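Local coordinates for protein putative glycoside hydrolase (Bacteroides ovatus, PDB 4ONZ) that is of unknown function but probably belongs to the glycoside hydrolases built on a five-bladed beta-propeller, at residues P101-A106 against Y132-T137; V64-A69 against R152-W157; Q42-E47 against T81-Y86; G180-K185 against D215-W220. All coordinates share one frame; numbering follows the deposited sequence.

Interaction 1 of 4, residues P101-A106 against Y132-T137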
# COMPACT_ATOMS: atom_id res chain seq x y z
N PRO A 101 -9.14 12.79 -10.99
CA PRO A 101 -8.71 11.57 -10.31
C PRO A 101 -9.01 10.38 -11.20
O PRO A 101 -9.83 10.49 -12.11
CB PRO A 101 -9.60 11.54 -9.06
CG PRO A 101 -10.85 12.22 -9.50
CD PRO A 101 -10.38 13.32 -10.42
N VAL A 102 -8.37 9.25 -10.93
CA VAL A 102 -8.55 8.06 -11.78
C VAL A 102 -9.36 6.93 -11.14
O VAL A 102 -9.69 5.96 -11.83
CB VAL A 102 -7.20 7.52 -12.30
CG1 VAL A 102 -6.53 8.56 -13.18
CG2 VAL A 102 -6.28 7.10 -11.16
N LEU A 103 -9.66 7.03 -9.84
CA LEU A 103 -10.53 6.06 -9.17
C LEU A 103 -11.29 6.85 -8.12
O LEU A 103 -10.69 7.52 -7.27
CB LEU A 103 -9.76 4.90 -8.51
CG LEU A 103 -10.65 3.81 -7.89
CD1 LEU A 103 -11.48 3.10 -8.94
CD2 LEU A 103 -9.83 2.78 -7.13
N PHE A 104 -12.61 6.78 -8.20
CA PHE A 104 -13.48 7.58 -7.35
C PHE A 104 -14.88 7.00 -7.30
O PHE A 104 -15.24 6.19 -8.16
CB PHE A 104 -13.52 9.00 -7.91
CG PHE A 104 -13.74 9.07 -9.41
CD1 PHE A 104 -15.03 9.11 -9.94
CD2 PHE A 104 -12.67 9.10 -10.29
CE1 PHE A 104 -15.24 9.16 -11.31
CE2 PHE A 104 -12.87 9.17 -11.67
CZ PHE A 104 -14.16 9.20 -12.18
N PRO A 105 -15.68 7.40 -6.30
CA PRO A 105 -17.05 6.92 -6.31
C PRO A 105 -17.75 7.48 -7.55
O PRO A 105 -17.57 8.66 -7.87
CB PRO A 105 -17.66 7.46 -5.01
CG PRO A 105 -16.63 8.29 -4.35
CD PRO A 105 -15.33 8.14 -5.07
N ALA A 106 -18.49 6.63 -8.26
CA ALA A 106 -19.12 7.01 -9.51
C ALA A 106 -20.51 6.39 -9.68
O ALA A 106 -21.01 5.72 -8.79
CB ALA A 106 -18.21 6.61 -10.67
N TYR A 132 -2.64 -4.44 -14.49
CA TYR A 132 -2.34 -3.82 -13.21
C TYR A 132 -3.50 -4.09 -12.30
O TYR A 132 -4.65 -3.83 -12.67
CB TYR A 132 -2.10 -2.32 -13.35
CG TYR A 132 -0.86 -2.00 -14.16
CD1 TYR A 132 0.38 -1.88 -13.55
CD2 TYR A 132 -0.94 -1.84 -15.54
CE1 TYR A 132 1.53 -1.59 -14.29
CE2 TYR A 132 0.20 -1.56 -16.29
CZ TYR A 132 1.42 -1.43 -15.66
OH TYR A 132 2.56 -1.15 -16.39
N VAL A 133 -3.21 -4.63 -11.12
CA VAL A 133 -4.22 -4.97 -10.13
C VAL A 133 -4.06 -4.06 -8.93
O VAL A 133 -2.97 -3.98 -8.35
CB VAL A 133 -4.09 -6.44 -9.67
CG1 VAL A 133 -5.20 -6.79 -8.69
CG2 VAL A 133 -4.17 -7.38 -10.88
N MSE A 134 -5.14 -3.38 -8.56
CA MSE A 134 -5.14 -2.49 -7.41
C MSE A 134 -5.99 -3.05 -6.31
O MSE A 134 -7.16 -3.41 -6.53
CB MSE A 134 -5.66 -1.10 -7.76
CG MSE A 134 -5.71 -0.18 -6.55
SE MSE A 134 -6.66 1.47 -7.03
CE MSE A 134 -5.35 2.29 -8.23
N LEU A 135 -5.39 -3.17 -5.13
CA LEU A 135 -6.09 -3.51 -3.90
C LEU A 135 -6.17 -2.19 -3.15
O LEU A 135 -5.14 -1.54 -2.93
CB LEU A 135 -5.33 -4.55 -3.07
CG LEU A 135 -5.57 -6.03 -3.37
CD1 LEU A 135 -6.91 -6.49 -2.84
CD2 LEU A 135 -5.47 -6.32 -4.86
N TYR A 136 -7.39 -1.81 -2.78
CA TYR A 136 -7.64 -0.56 -2.09
C TYR A 136 -8.78 -0.72 -1.08
O TYR A 136 -9.41 -1.77 -0.98
CB TYR A 136 -7.98 0.56 -3.12
CG TYR A 136 -9.30 0.38 -3.85
CD1 TYR A 136 -9.41 -0.44 -4.97
CD2 TYR A 136 -10.44 1.05 -3.43
CE1 TYR A 136 -10.63 -0.59 -5.64
CE2 TYR A 136 -11.65 0.92 -4.09
CZ TYR A 136 -11.74 0.09 -5.19
OH TYR A 136 -12.96 -0.04 -5.84
N THR A 137 -9.06 0.33 -0.33
CA THR A 137 -10.12 0.28 0.66
C THR A 137 -11.34 1.05 0.15
O THR A 137 -11.21 2.22 -0.21
CB THR A 137 -9.66 0.95 1.96
OG1 THR A 137 -8.43 0.36 2.39
CG2 THR A 137 -10.72 0.83 3.06
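Leu-103 and Tyr-136 mark the nearest approach of the two backbones, and even there the CA of Leu-103 and the CA of Tyr-136 stand 10.1 Å apart, so loop 101-106 and strand 132-137 meet through side chains alone. No hydrogen bond crosses the gap. One methyl group, CD2 of Leu-103, makes the contact on the loop side. It lies over a face of the Tyr-136 ring, 3.7 Å from the ring centroid and only 8° off the ring normal, a CH-pi contact made above the middle of the ring. Its nearest ring atom, CE1 of Tyr-136, is 3.8 Å from CD2 of Leu-103, and the other five are scarcely farther. The two side chains arrive from opposite directions; chi1 of 68° carries the Tyr-136 ring to the loop side of the strand and chi2 of -83° turns its face to the methyl. The same methyl also meets Met-134, a selenomethionine in this model: CD2 of Leu-103 is 3.4 Å from SE of Met-134, a snug fit. These two chains slide past each other, and a bend at chi3 of Met-134 turns its CE aside, so that selenium does the touching. The loop backbone pairs with strand 82-89 through a classic beta bulge, Val-102 and Leu-103 together standing opposite the single residue Val-84. Strand 132-139 belongs to the following four-stranded propeller blade, where Met-134 rests on Pro-122 and Val-124 of strand 118-126, while Tyr-136 touches Cys-119 of that strand and Ala-147 and Ala-149 of strand 144-151.

Interaction 2 of 4, residues V64-A69 against R152-W157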
# COMPACT_ATOMS: atom_id res chain seq x y z
N VAL A 64 4.93 5.48 -12.08
CA VAL A 64 3.60 6.04 -11.89
C VAL A 64 3.24 5.91 -10.43
O VAL A 64 3.37 4.84 -9.84
CB VAL A 64 2.53 5.33 -12.74
CG1 VAL A 64 1.15 5.87 -12.39
CG2 VAL A 64 2.82 5.49 -14.22
N VAL A 65 2.80 7.02 -9.83
CA VAL A 65 2.39 7.05 -8.44
C VAL A 65 0.90 7.33 -8.43
O VAL A 65 0.43 8.28 -9.06
CB VAL A 65 3.16 8.12 -7.64
CG1 VAL A 65 2.72 8.12 -6.19
CG2 VAL A 65 4.66 7.89 -7.75
N LEU A 66 0.16 6.47 -7.74
CA LEU A 66 -1.29 6.55 -7.62
C LEU A 66 -1.57 6.90 -6.16
O LEU A 66 -1.50 6.07 -5.27
CB LEU A 66 -1.91 5.21 -8.04
CG LEU A 66 -1.67 4.91 -9.53
CD1 LEU A 66 -1.72 3.42 -9.86
CD2 LEU A 66 -2.66 5.68 -10.40
N TYR A 67 -1.88 8.17 -5.92
CA TYR A 67 -2.01 8.67 -4.57
C TYR A 67 -3.43 8.85 -4.05
O TYR A 67 -4.32 9.22 -4.78
CB TYR A 67 -1.26 10.00 -4.44
CG TYR A 67 -1.68 11.10 -5.42
CD1 TYR A 67 -1.14 11.17 -6.69
CD2 TYR A 67 -2.57 12.09 -5.04
CE1 TYR A 67 -1.49 12.18 -7.58
CE2 TYR A 67 -2.92 13.12 -5.92
CZ TYR A 67 -2.37 13.16 -7.19
OH TYR A 67 -2.73 14.17 -8.06
N ARG A 68 -3.61 8.56 -2.76
CA ARG A 68 -4.86 8.87 -2.10
C ARG A 68 -4.99 10.39 -1.97
O ARG A 68 -4.06 11.05 -1.51
CB ARG A 68 -4.90 8.27 -0.69
CG ARG A 68 -6.19 8.59 0.03
CD ARG A 68 -6.23 7.89 1.37
NE ARG A 68 -7.32 8.32 2.22
CZ ARG A 68 -7.49 7.89 3.47
NH1 ARG A 68 -6.66 7.00 3.98
NH2 ARG A 68 -8.50 8.33 4.21
N ALA A 69 -6.14 10.92 -2.36
CA ALA A 69 -6.41 12.35 -2.27
C ALA A 69 -7.71 12.58 -1.54
O ALA A 69 -8.69 11.88 -1.79
CB ALA A 69 -6.50 12.95 -3.66
N ARG A 152 -5.23 -1.47 -17.56
CA ARG A 152 -4.11 -1.74 -18.45
C ARG A 152 -3.31 -0.49 -18.75
O ARG A 152 -2.13 -0.59 -19.10
CB ARG A 152 -4.58 -2.43 -19.73
CG ARG A 152 -4.87 -3.90 -19.48
CD ARG A 152 -5.08 -4.70 -20.75
NE ARG A 152 -4.78 -6.09 -20.45
CZ ARG A 152 -3.56 -6.63 -20.50
NH1 ARG A 152 -2.50 -5.92 -20.88
NH2 ARG A 152 -3.40 -7.91 -20.18
N ASP A 153 -3.92 0.69 -18.62
CA ASP A 153 -3.24 1.96 -18.90
C ASP A 153 -2.97 2.83 -17.67
O ASP A 153 -2.35 3.88 -17.79
CB ASP A 153 -3.99 2.77 -19.97
CG ASP A 153 -5.37 3.24 -19.50
OD1 ASP A 153 -5.77 3.03 -18.33
OD2 ASP A 153 -6.07 3.85 -20.34
N LEU A 154 -3.45 2.39 -16.50
CA LEU A 154 -3.28 3.09 -15.21
C LEU A 154 -4.14 4.35 -15.00
O LEU A 154 -4.11 4.96 -13.93
CB LEU A 154 -1.81 3.40 -14.93
CG LEU A 154 -0.90 2.17 -14.86
CD1 LEU A 154 0.56 2.57 -14.79
CD2 LEU A 154 -1.28 1.30 -13.66
N LYS A 155 -4.90 4.73 -16.02
CA LYS A 155 -5.78 5.90 -15.97
C LYS A 155 -7.25 5.48 -15.95
O LYS A 155 -8.08 6.13 -15.32
CB LYS A 155 -5.50 6.81 -17.16
CG LYS A 155 -4.07 7.33 -17.20
CD LYS A 155 -3.75 8.00 -18.53
CE LYS A 155 -2.33 8.52 -18.56
NZ LYS A 155 -2.01 9.10 -19.89
N ASN A 156 -7.56 4.39 -16.67
CA ASN A 156 -8.91 3.86 -16.73
C ASN A 156 -8.98 2.58 -15.91
O ASN A 156 -8.48 1.53 -16.32
CB ASN A 156 -9.32 3.68 -18.18
CG ASN A 156 -9.41 5.01 -18.91
OD1 ASN A 156 -10.25 5.84 -18.59
ND2 ASN A 156 -8.53 5.21 -19.88
N TRP A 157 -9.59 2.69 -14.73
CA TRP A 157 -9.72 1.58 -13.77
C TRP A 157 -11.11 0.98 -13.78
O TRP A 157 -12.09 1.71 -13.83
CB TRP A 157 -9.38 2.04 -12.34
CG TRP A 157 -7.93 2.38 -12.24
CD1 TRP A 157 -7.35 3.57 -12.49
CD2 TRP A 157 -6.87 1.47 -11.92
NE1 TRP A 157 -5.98 3.48 -12.35
CE2 TRP A 157 -5.67 2.19 -11.98
CE3 TRP A 157 -6.83 0.11 -11.57
CZ2 TRP A 157 -4.43 1.61 -11.74
CZ3 TRP A 157 -5.60 -0.47 -11.32
CH2 TRP A 157 -4.42 0.27 -11.40
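Val-64 and Leu-66 pack against Leu-154 and Trp-157 in a buried, largely apolar contact between a strand of one propeller blade and the loop joining the last two strands of the next. The backbones stay well apart: the CA of Val-64 is 8.2 Å from the CA of Leu-154, and side chains span the gap. CD1 of Leu-154 comes obliquely onto Val-64, ending 3.7 Å from its CG2, with CB and CG1 of Val-64 just behind. Leu-66 spreads its two methyls over two partners. CD1 of Leu-66 meets CZ2, on the six-membered ring of Trp-157, at 3.8 Å, while CD2 of Leu-66 lies 3.9 Å from the carbonyl O of Leu-154. That oxygen is also reached from within its own loop by a weak hydrogen bond from Trp-157 NE1, 2.9 Å to Leu-154 O, which helps to orient the indole against the turn. The turn itself is an Asx motif. OD1 of Asp-153 accepts two backbone donors: Lys-155 N from above the carboxylate plane, and Asn-156 N along a nearly straight bond (170°) of 2.8 Å. The other oxygen, OD2 of Asp-153, uses its syn lone pair to take ND2 of Asn-156, again at 2.8 Å, so one oxygen holds the backbone of the turn and the other the amide of Asn-156. Leu-154, at the bend, has a left-handed backbone (phi 74°) and directs its side chain toward the strand. Ser-151 OG bridges the two ends of the loop, bonding to Leu-154 N and Asn-156 O, while Tyr-86 of strand 82-89 and Tyr-132 of strand 132-139 pack against Leu-154.

Interaction 3 of 4, residues Q42-E47 against T81-Y86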
# COMPACT_ATOMS: atom_id res chain seq x y z
N GLN A 42 -21.35 18.00 -8.85
CA GLN A 42 -20.84 19.36 -8.77
C GLN A 42 -19.32 19.32 -8.82
O GLN A 42 -18.71 18.26 -8.65
CB GLN A 42 -21.30 20.05 -7.48
CG GLN A 42 -20.73 19.46 -6.20
CD GLN A 42 -21.35 20.09 -4.97
OE1 GLN A 42 -22.56 20.04 -4.78
NE2 GLN A 42 -20.52 20.68 -4.12
N GLN A 43 -18.71 20.49 -9.02
CA GLN A 43 -17.25 20.60 -9.04
C GLN A 43 -16.74 20.36 -7.62
O GLN A 43 -17.28 20.91 -6.66
CB GLN A 43 -16.79 21.98 -9.52
CG GLN A 43 -17.27 22.42 -10.90
CD GLN A 43 -16.76 21.57 -12.06
OE1 GLN A 43 -15.80 20.80 -11.91
NE2 GLN A 43 -17.38 21.73 -13.22
N VAL A 44 -15.70 19.55 -7.50
CA VAL A 44 -15.14 19.18 -6.21
C VAL A 44 -13.63 19.34 -6.23
O VAL A 44 -12.98 18.93 -7.19
CB VAL A 44 -15.51 17.72 -5.86
CG1 VAL A 44 -14.76 17.23 -4.63
CG2 VAL A 44 -17.01 17.60 -5.65
N LYS A 45 -13.09 19.97 -5.19
CA LYS A 45 -11.64 20.15 -5.03
C LYS A 45 -11.17 18.84 -4.39
O LYS A 45 -11.00 18.74 -3.18
CB LYS A 45 -11.30 21.36 -4.16
CG LYS A 45 -11.75 22.70 -4.72
CD LYS A 45 -11.19 23.83 -3.86
CE LYS A 45 -11.58 25.21 -4.34
NZ LYS A 45 -12.99 25.56 -4.00
N TRP A 46 -10.96 17.86 -5.25
CA TRP A 46 -10.70 16.48 -4.84
C TRP A 46 -9.36 16.16 -4.17
O TRP A 46 -9.20 15.08 -3.61
CB TRP A 46 -10.92 15.56 -6.04
CG TRP A 46 -9.94 15.79 -7.15
CD1 TRP A 46 -10.02 16.73 -8.15
CD2 TRP A 46 -8.73 15.08 -7.37
NE1 TRP A 46 -8.93 16.63 -8.98
CE2 TRP A 46 -8.12 15.62 -8.52
CE3 TRP A 46 -8.10 14.01 -6.70
CZ2 TRP A 46 -6.91 15.14 -9.03
CZ3 TRP A 46 -6.89 13.53 -7.21
CH2 TRP A 46 -6.31 14.09 -8.35
N GLU A 47 -8.40 17.08 -4.23
CA GLU A 47 -7.07 16.86 -3.62
C GLU A 47 -6.60 18.09 -2.84
O GLU A 47 -5.41 18.34 -2.71
CB GLU A 47 -6.06 16.50 -4.70
CG GLU A 47 -5.95 17.52 -5.84
CD GLU A 47 -4.96 17.10 -6.90
OE1 GLU A 47 -4.22 16.11 -6.67
OE2 GLU A 47 -4.91 17.75 -7.96
N THR A 81 -14.20 12.67 1.28
CA THR A 81 -14.25 11.58 0.30
C THR A 81 -12.83 11.37 -0.23
O THR A 81 -12.14 12.34 -0.56
CB THR A 81 -15.23 11.90 -0.85
OG1 THR A 81 -16.56 11.99 -0.34
CG2 THR A 81 -15.19 10.80 -1.92
N SER A 82 -12.41 10.11 -0.28
CA SER A 82 -11.09 9.75 -0.83
C SER A 82 -11.21 9.35 -2.29
O SER A 82 -12.13 8.63 -2.69
CB SER A 82 -10.45 8.59 -0.06
OG SER A 82 -9.92 9.01 1.17
N ARG A 83 -10.27 9.84 -3.09
CA ARG A 83 -10.17 9.47 -4.50
C ARG A 83 -8.69 9.23 -4.83
O ARG A 83 -7.81 9.70 -4.12
CB ARG A 83 -10.79 10.55 -5.39
CG ARG A 83 -12.25 10.82 -5.09
CD ARG A 83 -12.79 11.98 -5.92
NE ARG A 83 -14.19 12.29 -5.60
CZ ARG A 83 -14.61 13.07 -4.61
NH1 ARG A 83 -13.75 13.61 -3.75
NH2 ARG A 83 -15.90 13.32 -4.46
N VAL A 84 -8.43 8.48 -5.89
CA VAL A 84 -7.05 8.17 -6.28
C VAL A 84 -6.59 9.02 -7.47
O VAL A 84 -7.24 9.06 -8.51
CB VAL A 84 -6.90 6.68 -6.63
CG1 VAL A 84 -5.47 6.36 -7.04
CG2 VAL A 84 -7.31 5.82 -5.43
N GLY A 85 -5.45 9.68 -7.29
CA GLY A 85 -4.84 10.52 -8.31
C GLY A 85 -3.73 9.78 -9.02
O GLY A 85 -3.19 8.81 -8.50
N TYR A 86 -3.36 10.30 -10.18
CA TYR A 86 -2.31 9.74 -11.03
C TYR A 86 -1.19 10.76 -11.19
O TYR A 86 -1.44 11.93 -11.46
CB TYR A 86 -2.91 9.42 -12.40
CG TYR A 86 -1.93 8.99 -13.48
CD1 TYR A 86 -1.15 9.93 -14.17
CD2 TYR A 86 -1.82 7.66 -13.86
CE1 TYR A 86 -0.27 9.54 -15.17
CE2 TYR A 86 -0.95 7.26 -14.87
CZ TYR A 86 -0.17 8.20 -15.52
OH TYR A 86 0.70 7.81 -16.51
O HOH W 1 -11.05 13.25 -3.28
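Arg-83 lies against Val-44 and Trp-46 with the length of its side chain. CD of Arg-83 is 4.0 Å from CB of Trp-46, and farther out NH1 of Arg-83 meets CG1 of Val-44 at 3.9 Å, the two side chains crossing at about a right angle. Two residues along, the indole meets bare backbone obliquely: CZ3 of Trp-46 is 3.8 Å from CA of Gly-85. No direct hydrogen bond joins the segments, but a water does. Sitting at the edge of the guanidinium, in its plane, it accepts from Arg-83 NH1 at 2.8 Å and lies 2.6 Å from Trp-46 O and 3.1 Å from Thr-81 O. The contact thus fastens a two-stranded hairpin, 34-37 with 42-45, to strand 82-89 of the four-stranded blade that follows it in the chain, with Lys-45 at the centre of an inverse gamma turn just before Trp-46. Around the guanidinium, CG2 of Thr-81 lies over the centre of one face, 3.5 Å above its plane, and Asp-71 forms a salt bridge with NH1 of Arg-83. The indole is held likewise: CG of Glu-47 lies over one face, NE1 of Trp-46 bonds to Asp-99 O, and Phe-35 meets the ring edge-to-face.

Interaction 4 of 4, residues G180-K185 against D215-W220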
# COMPACT_ATOMS: atom_id res chain seq x y z
N GLY A 180 -3.84 -4.61 1.20
CA GLY A 180 -3.51 -5.87 0.52
C GLY A 180 -2.19 -5.82 -0.24
O GLY A 180 -2.04 -5.01 -1.14
N SER A 181 -1.25 -6.69 0.13
CA SER A 181 0.08 -6.75 -0.50
C SER A 181 0.33 -8.04 -1.29
O SER A 181 0.73 -9.08 -0.74
CB SER A 181 1.16 -6.59 0.56
OG SER A 181 1.01 -5.37 1.22
N ILE A 182 0.10 -7.95 -2.60
CA ILE A 182 0.27 -9.10 -3.48
C ILE A 182 1.75 -9.47 -3.57
O ILE A 182 2.61 -8.60 -3.47
CB ILE A 182 -0.30 -8.80 -4.88
CG1 ILE A 182 -1.80 -8.51 -4.78
CG2 ILE A 182 -0.05 -9.97 -5.81
CD1 ILE A 182 -2.43 -8.05 -6.07
N LEU A 183 2.03 -10.76 -3.69
CA LEU A 183 3.41 -11.24 -3.83
C LEU A 183 3.94 -10.93 -5.23
O LEU A 183 3.26 -11.18 -6.23
CB LEU A 183 3.51 -12.75 -3.57
CG LEU A 183 4.91 -13.36 -3.68
CD1 LEU A 183 5.86 -12.71 -2.70
CD2 LEU A 183 4.86 -14.85 -3.46
N THR A 184 5.15 -10.37 -5.28
CA THR A 184 5.83 -10.02 -6.53
C THR A 184 7.28 -10.51 -6.50
O THR A 184 7.80 -10.94 -5.46
CB THR A 184 5.85 -8.50 -6.78
OG1 THR A 184 6.67 -7.86 -5.79
CG2 THR A 184 4.44 -7.89 -6.76
N LYS A 185 7.93 -10.42 -7.66
CA LYS A 185 9.34 -10.76 -7.79
C LYS A 185 9.91 -9.96 -8.96
O LYS A 185 9.17 -9.52 -9.82
CB LYS A 185 9.52 -12.25 -8.10
CG LYS A 185 9.05 -12.65 -9.49
CD LYS A 185 9.37 -14.10 -9.82
CE LYS A 185 8.90 -14.43 -11.22
NZ LYS A 185 9.02 -15.88 -11.54
N ASP A 215 -7.38 -17.47 -7.58
CA ASP A 215 -7.14 -18.04 -8.91
C ASP A 215 -7.06 -16.96 -9.96
O ASP A 215 -6.40 -17.14 -10.97
CB ASP A 215 -8.28 -18.97 -9.33
CG ASP A 215 -8.31 -20.26 -8.55
OD1 ASP A 215 -7.22 -20.75 -8.18
OD2 ASP A 215 -9.42 -20.79 -8.35
N ASN A 216 -7.74 -15.83 -9.72
CA ASN A 216 -7.91 -14.79 -10.73
C ASN A 216 -7.53 -13.35 -10.34
O ASN A 216 -7.77 -12.42 -11.12
CB ASN A 216 -9.37 -14.81 -11.19
CG ASN A 216 -10.34 -14.50 -10.07
OD1 ASN A 216 -9.94 -14.07 -8.99
ND2 ASN A 216 -11.62 -14.71 -10.31
N LEU A 217 -6.96 -13.16 -9.16
CA LEU A 217 -6.57 -11.83 -8.65
C LEU A 217 -7.74 -10.92 -8.27
O LEU A 217 -7.52 -9.81 -7.78
CB LEU A 217 -5.61 -11.13 -9.62
CG LEU A 217 -4.24 -11.80 -9.81
CD1 LEU A 217 -3.55 -11.38 -11.10
CD2 LEU A 217 -3.33 -11.54 -8.62
N ILE A 218 -8.98 -11.39 -8.43
CA ILE A 218 -10.19 -10.62 -8.16
C ILE A 218 -10.92 -11.16 -6.93
O ILE A 218 -11.28 -10.41 -6.02
CB ILE A 218 -11.14 -10.66 -9.37
CG1 ILE A 218 -10.42 -10.24 -10.66
CG2 ILE A 218 -12.36 -9.78 -9.14
CD1 ILE A 218 -9.79 -8.87 -10.62
N ASP A 219 -11.15 -12.47 -6.91
CA ASP A 219 -11.82 -13.12 -5.79
C ASP A 219 -10.75 -13.74 -4.90
O ASP A 219 -10.03 -14.65 -5.32
CB ASP A 219 -12.80 -14.19 -6.30
CG ASP A 219 -13.88 -13.60 -7.19
OD1 ASP A 219 -14.64 -12.72 -6.72
OD2 ASP A 219 -13.98 -14.03 -8.35
N TRP A 220 -10.64 -13.24 -3.67
CA TRP A 220 -9.61 -13.69 -2.74
C TRP A 220 -10.21 -14.51 -1.60
O TRP A 220 -11.31 -14.22 -1.11
CB TRP A 220 -8.84 -12.49 -2.19
CG TRP A 220 -7.99 -11.81 -3.23
CD1 TRP A 220 -8.39 -10.83 -4.08
CD2 TRP A 220 -6.63 -12.09 -3.54
NE1 TRP A 220 -7.34 -10.47 -4.89
CE2 TRP A 220 -6.25 -11.23 -4.58
CE3 TRP A 220 -5.68 -12.99 -3.03
CZ2 TRP A 220 -4.97 -11.24 -5.14
CZ3 TRP A 220 -4.40 -13.00 -3.58
CH2 TRP A 220 -4.05 -12.12 -4.62
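Apolar packing alone joins Ile-182 to Leu-217 and Trp-220, and it is light. The CD1 methyl of Ile-182 reaches CZ2 of Trp-220 at 4.2 Å, with CG1 of Ile-182 no farther from that carbon; the two side chains cross at about a right angle. CD1 of Ile-182 also lies 4.4 Å from CD2 of Leu-217, whose side chain sets off alongside the contact and comes nearer only at its end. No hydrogen bond crosses the contact; those of segment 215-220 shape the loop. OD1 of Asn-216 heads an Asx motif, accepting Ile-218 N from above the carbonyl plane and, on a straighter bond (168°), Asp-219 N, each 2.9 Å from OD1 of Asn-216. In return ND2 of Asn-216 donates to OD2 of Asp-219 at 3.1 Å, and a weak bond of 3.0 Å from Trp-220 NE1 to Leu-217 O draws the indole toward the turn. Ser-214 OG bonds to Asn-216 N and Asp-219 O. The loop connects strands 210-214 and 221-222; beside it, Tyr-200 and Met-202 of strand 200-204 pack on Trp-220, while Val-133 and Leu-135 of strand 132-139, from the preceding blade, meet Ile-182.

Strand 132-137, one half of interaction 1, also joins it to interactions 2 and 4. Met-134, on one side, touches Trp-157 as well, its CB 3.6 Å from CZ3 of Trp-157, and the centres of interactions 1 and 2 are 7 Å apart; Leu-135 looks the other way, its CD2 3.7 Å from CD1 of Ile-182 in interaction 4. Interaction 3 joins the first group through strand 82-89: Val-84 pairs with the 101-106 loop, and Gly-85 and Arg-83 pair with Tyr-67 and Ala-69 of interaction 2. Interactions 3 and 4 are remote, with centres about 27 Å apart. The loops 152-157 and 215-220 carry the same Asx motif with a following tryptophan, a repeat in keeping with successive propeller blades.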